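Local coordinates for protein Exo beta-1,2-glucooligosaccharide sophorohydrolase (non-reducing end) (Parabacteroides distasonis ATCC 8503, PDB 5Z06) that hydrolyses linear beta-1,2-glucan and beta-1,2-glucooligosaccharides of four or more glucose units, releasing sophorose from the non-reducing end, at residues Y519-N530 with E558-R569. Residues are numbered along the deposited sequence; the frame is centred on the assembly and turned at random.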
loop_
_atom_site.group_PDB
_atom_site.type_symbol
_atom_site.label_atom_id
_atom_site.label_comp_id
_atom_site.label_asym_id
_atom_site.label_seq_id
_atom_site.Cartn_x
_atom_site.Cartn_y
_atom_site.Cartn_z
ATOM N N TYR A 519 -20.314 -19.685 11.621
ATOM C CA TYR A 519 -20.289 -18.967 10.343
ATOM C C TYR A 519 -19.717 -19.914 9.339
ATOM O O TYR A 519 -18.622 -20.457 9.550
ATOM C CB TYR A 519 -19.392 -17.733 10.424
ATOM C CG TYR A 519 -19.715 -16.865 11.595
ATOM C CD1 TYR A 519 -20.760 -15.940 11.542
ATOM C CD2 TYR A 519 -19.008 -17.002 12.781
ATOM C CE1 TYR A 519 -21.061 -15.149 12.638
ATOM C CE2 TYR A 519 -19.299 -16.220 13.880
ATOM C CZ TYR A 519 -20.315 -15.306 13.808
ATOM O OH TYR A 519 -20.560 -14.569 14.921
ATOM N N TYR A 520 -20.458 -20.145 8.261
ATOM C CA TYR A 520 -19.999 -21.013 7.185
ATOM C C TYR A 520 -19.544 -22.333 7.785
ATOM O O TYR A 520 -18.509 -22.895 7.407
ATOM C CB TYR A 520 -18.894 -20.313 6.378
ATOM C CG TYR A 520 -19.352 -18.924 6.007
ATOM C CD1 TYR A 520 -20.250 -18.731 4.963
ATOM C CD2 TYR A 520 -18.969 -17.820 6.748
ATOM C CE1 TYR A 520 -20.738 -17.482 4.657
ATOM C CE2 TYR A 520 -19.441 -16.559 6.422
ATOM C CZ TYR A 520 -20.340 -16.407 5.380
ATOM O OH TYR A 520 -20.835 -15.177 5.032
ATOM N N GLY A 521 -20.321 -22.804 8.764
ATOM C CA GLY A 521 -20.079 -24.104 9.379
ATOM C C GLY A 521 -18.949 -24.198 10.372
ATOM O O GLY A 521 -18.742 -25.276 10.943
ATOM N N GLU A 522 -18.229 -23.089 10.579
ATOM C CA GLU A 522 -17.129 -23.017 11.521
ATOM C C GLU A 522 -17.612 -22.337 12.773
ATOM O O GLU A 522 -18.012 -21.173 12.731
ATOM C CB GLU A 522 -15.969 -22.216 10.951
ATOM C CG GLU A 522 -15.290 -22.876 9.766
ATOM C CD GLU A 522 -14.608 -24.169 10.118
ATOM O OE1 GLU A 522 -14.248 -24.357 11.289
ATOM O OE2 GLU A 522 -14.422 -25.008 9.217
ATOM N N ASN A 523 -17.559 -23.069 13.885
ATOM C CA ASN A 523 -17.873 -22.502 15.154
ATOM C C ASN A 523 -16.714 -21.696 15.708
ATOM O O ASN A 523 -15.674 -22.247 16.045
ATOM C CB ASN A 523 -18.238 -23.541 16.172
ATOM C CG ASN A 523 -18.773 -22.887 17.396
ATOM O OD1 ASN A 523 -18.018 -22.549 18.297
ATOM N ND2 ASN A 523 -20.049 -22.554 17.368
ATOM N N LEU A 524 -16.949 -20.402 15.856
ATOM C CA LEU A 524 -15.933 -19.469 16.250
ATOM C C LEU A 524 -15.991 -19.290 17.755
ATOM O O LEU A 524 -16.926 -18.680 18.260
ATOM C CB LEU A 524 -16.195 -18.131 15.536
ATOM C CG LEU A 524 -15.024 -17.195 15.376
ATOM C CD1 LEU A 524 -13.880 -17.878 14.623
ATOM C CD2 LEU A 524 -15.477 -15.933 14.653
ATOM N N LYS A 525 -15.010 -19.832 18.477
ATOM C CA LYS A 525 -14.989 -19.680 19.935
ATOM C C LYS A 525 -14.764 -18.244 20.382
ATOM O O LYS A 525 -15.367 -17.768 21.337
ATOM C CB LYS A 525 -13.940 -20.589 20.553
ATOM C CG LYS A 525 -14.318 -22.067 20.515
ATOM C CD LYS A 525 -13.137 -22.918 20.960
ATOM C CE LYS A 525 -13.485 -24.385 21.110
ATOM N NZ LYS A 525 -12.917 -25.190 19.998
ATOM N N VAL A 526 -13.902 -17.536 19.681
ATOM C CA VAL A 526 -13.566 -16.176 20.042
ATOM C C VAL A 526 -13.644 -15.318 18.800
ATOM O O VAL A 526 -13.339 -15.759 17.688
ATOM C CB VAL A 526 -12.152 -16.143 20.614
ATOM C CG1 VAL A 526 -11.595 -14.719 20.679
ATOM C CG2 VAL A 526 -12.132 -16.797 21.988
ATOM N N GLY A 527 -14.011 -14.073 18.994
ATOM C CA GLY A 527 -13.906 -13.105 17.937
ATOM C C GLY A 527 -15.142 -12.267 17.813
ATOM O O GLY A 527 -16.269 -12.764 17.937
ATOM N N VAL A 528 -14.926 -10.997 17.521
ATOM C CA VAL A 528 -16.006 -10.079 17.253
ATOM C C VAL A 528 -16.548 -10.454 15.897
ATOM O O VAL A 528 -15.783 -10.728 14.959
ATOM C CB VAL A 528 -15.501 -8.638 17.184
ATOM C CG1 VAL A 528 -16.599 -7.697 16.683
ATOM C CG2 VAL A 528 -15.007 -8.196 18.557
ATOM N N SER A 529 -17.870 -10.458 15.794
ATOM C CA SER A 529 -18.530 -10.735 14.534
ATOM C C SER A 529 -18.007 -12.064 14.004
ATOM O O SER A 529 -17.845 -12.997 14.810
ATOM C CB SER A 529 -18.339 -9.557 13.581
ATOM O OG SER A 529 -19.191 -9.700 12.476
ATOM N N ASN A 530 -17.742 -12.188 12.697
ATOM C CA ASN A 530 -17.166 -13.420 12.170
ATOM C C ASN A 530 -15.652 -13.376 12.016
ATOM O O ASN A 530 -15.090 -14.193 11.295
ATOM C CB ASN A 530 -17.888 -13.911 10.895
ATOM C CG ASN A 530 -17.758 -12.969 9.719
ATOM O OD1 ASN A 530 -17.145 -11.910 9.806
ATOM N ND2 ASN A 530 -18.344 -13.368 8.599
ATOM N N GLU A 558 -6.179 -22.598 15.922
ATOM C CA GLU A 558 -7.480 -23.179 15.624
ATOM C C GLU A 558 -8.505 -22.103 15.323
ATOM O O GLU A 558 -9.232 -22.184 14.333
ATOM C CB GLU A 558 -7.972 -24.018 16.807
ATOM C CG GLU A 558 -9.365 -24.623 16.649
ATOM C CD GLU A 558 -9.982 -24.953 17.990
ATOM O OE1 GLU A 558 -9.743 -26.070 18.488
ATOM O OE2 GLU A 558 -10.698 -24.081 18.561
ATOM N N ASN A 559 -8.557 -21.103 16.186
ATOM C CA ASN A 559 -9.555 -20.053 16.071
ATOM C C ASN A 559 -9.265 -19.084 14.910
ATOM O O ASN A 559 -10.172 -18.714 14.165
ATOM C CB ASN A 559 -9.657 -19.268 17.372
ATOM C CG ASN A 559 -11.002 -18.579 17.511
ATOM O OD1 ASN A 559 -12.039 -19.241 17.627
ATOM N ND2 ASN A 559 -11.001 -17.257 17.461
ATOM N N ASN A 560 -8.002 -18.669 14.786
ATOM C CA ASN A 560 -7.558 -17.821 13.685
ATOM C C ASN A 560 -7.834 -18.514 12.357
ATOM O O ASN A 560 -8.354 -17.904 11.429
ATOM C CB ASN A 560 -6.057 -17.509 13.785
ATOM C CG ASN A 560 -5.727 -16.562 14.915
ATOM O OD1 ASN A 560 -6.608 -16.112 15.655
ATOM N ND2 ASN A 560 -4.443 -16.273 15.071
ATOM N N GLN A 561 -7.496 -19.795 12.283
ATOM C CA GLN A 561 -7.693 -20.551 11.053
ATOM C C GLN A 561 -9.161 -20.554 10.651
ATOM O O GLN A 561 -9.478 -20.433 9.474
ATOM C CB GLN A 561 -7.171 -21.968 11.203
ATOM C CG GLN A 561 -7.353 -22.864 9.988
ATOM C CD GLN A 561 -6.917 -24.271 10.278
ATOM O OE1 GLN A 561 -7.414 -24.891 11.218
ATOM N NE2 GLN A 561 -5.988 -24.783 9.488
ATOM N N LYS A 562 -10.039 -20.687 11.636
ATOM C CA LYS A 562 -11.457 -20.566 11.393
ATOM C C LYS A 562 -11.827 -19.237 10.787
ATOM O O LYS A 562 -12.653 -19.198 9.870
ATOM C CB LYS A 562 -12.251 -20.763 12.675
ATOM C CG LYS A 562 -12.418 -22.218 13.014
ATOM C CD LYS A 562 -13.040 -22.353 14.373
ATOM C CE LYS A 562 -13.108 -23.795 14.803
ATOM N NZ LYS A 562 -13.656 -23.802 16.177
ATOM N N MET A 563 -11.240 -18.157 11.301
ATOM C CA MET A 563 -11.468 -16.850 10.711
ATOM C C MET A 563 -11.059 -16.803 9.227
ATOM O O MET A 563 -11.796 -16.291 8.395
ATOM C CB MET A 563 -10.788 -15.767 11.516
ATOM C CG MET A 563 -11.414 -15.621 12.894
ATOM S SD MET A 563 -10.559 -14.384 13.877
ATOM C CE MET A 563 -11.581 -14.374 15.340
ATOM N N ALA A 564 -9.902 -17.356 8.899
ATOM C CA ALA A 564 -9.465 -17.399 7.522
ATOM C C ALA A 564 -10.460 -18.166 6.670
ATOM O O ALA A 564 -10.880 -17.687 5.621
ATOM C CB ALA A 564 -8.082 -18.006 7.409
ATOM N N LYS A 565 -10.851 -19.351 7.126
ATOM C CA LYS A 565 -11.802 -20.158 6.373
ATOM C C LYS A 565 -13.149 -19.490 6.205
ATOM O O LYS A 565 -13.773 -19.638 5.172
ATOM C CB LYS A 565 -12.001 -21.496 7.056
ATOM C CG LYS A 565 -10.836 -22.445 6.844
ATOM C CD LYS A 565 -10.913 -23.597 7.825
ATOM C CE LYS A 565 -11.216 -24.924 7.173
ATOM N NZ LYS A 565 -11.626 -25.894 8.223
ATOM N N ILE A 566 -13.602 -18.809 7.256
ATOM C CA ILE A 566 -14.856 -18.085 7.257
ATOM C C ILE A 566 -14.793 -17.009 6.204
ATOM O O ILE A 566 -15.722 -16.811 5.440
ATOM C CB ILE A 566 -15.122 -17.441 8.642
ATOM C CG1 ILE A 566 -15.683 -18.480 9.636
ATOM C CG2 ILE A 566 -16.095 -16.279 8.555
ATOM C CD1 ILE A 566 -15.553 -18.099 11.095
ATOM N N ASN A 567 -13.683 -16.284 6.215
ATOM C CA ASN A 567 -13.457 -15.233 5.266
ATOM C C ASN A 567 -13.479 -15.807 3.833
ATOM O O ASN A 567 -14.223 -15.308 2.970
ATOM C CB ASN A 567 -12.145 -14.488 5.624
ATOM C CG ASN A 567 -11.992 -13.188 4.877
ATOM O OD1 ASN A 567 -12.087 -13.176 3.647
ATOM N ND2 ASN A 567 -11.710 -12.099 5.601
ATOM N N GLN A 568 -12.728 -16.871 3.589
ATOM C CA GLN A 568 -12.757 -17.490 2.281
ATOM C C GLN A 568 -14.170 -17.912 1.902
ATOM O O GLN A 568 -14.585 -17.733 0.746
ATOM C CB GLN A 568 -11.835 -18.702 2.173
ATOM C CG GLN A 568 -11.722 -19.212 0.742
ATOM C CD GLN A 568 -11.110 -20.581 0.625
ATOM O OE1 GLN A 568 -11.300 -21.416 1.477
ATOM N NE2 GLN A 568 -10.411 -20.830 -0.476
ATOM N N ARG A 569 -14.901 -18.483 2.849
ATOM C CA ARG A 569 -16.235 -19.013 2.517
ATOM C C ARG A 569 -17.250 -17.944 2.234
ATOM O O ARG A 569 -18.134 -18.139 1.404
ATOM C CB ARG A 569 -16.748 -19.954 3.582
ATOM C CG ARG A 569 -15.959 -21.238 3.533
ATOM C CD ARG A 569 -16.144 -22.011 4.793
ATOM N NE ARG A 569 -15.286 -23.186 4.782
ATOM C CZ ARG A 569 -15.388 -24.182 5.651
ATOM N NH1 ARG A 569 -16.341 -24.159 6.578
ATOM N NH2 ARG A 569 -14.554 -25.211 5.577
HETATM O O HOH W 1 -13.281 -14.228 9.253
#
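A short beta hairpin, closed by a type I' turn from Tyr519 to Glu522, lies with its outgoing strand and the following loop along helix 556-573, within the glycoamylase-like region. The segment runs opposite to the helix, its nearest CA pairs being Tyr520 with Ile566, Glu522 with Lys562 and Leu524 with Asn559. At the turn, Arg569 NH1 donates to Tyr520 O at 2.6 Å, with the acceptor 5° out of the guanidinium plane, while Tyr520 CB packs on Arg569 CB. The Glu522 carboxylate joins two cations: its chain, bent at chi2 (-65°), swings OE2 to 3.1 Å from Lys565 NZ, which arrives from above the carboxylate plane, and to a longer salt bridge with Arg569 NH1. Lys562, extended beyond CG, passes this carboxylate and puts NZ 2.6 Å from Asn523 O. Lys525 NZ meets Glu558 OE2 on the syn side at 2.9 Å; a long salt bridge (3.8 Å) from Glu558 OE2 to Lys562 NZ probably eases the closeness of the two ammonium groups. Next to these polar pairs, Leu524 CD1 sits 3.8 Å from Met563 CG and also touches Ile566, whose CG1 and CD1 touch Tyr519 CB. A water bridges Asn530 O and Met563 O. The buried Asn559 amide grips Val526 twice, OD1 accepting from Val526 N and ND2 donating to Val526 O. With an alanine here both bonds go, which would probably leave Val526 N and O without these partners and the loop less firmly tied. The ND2 bond is 2.8 Å long and almost straight (176°), with Val526 O in the Asn559 amide plane.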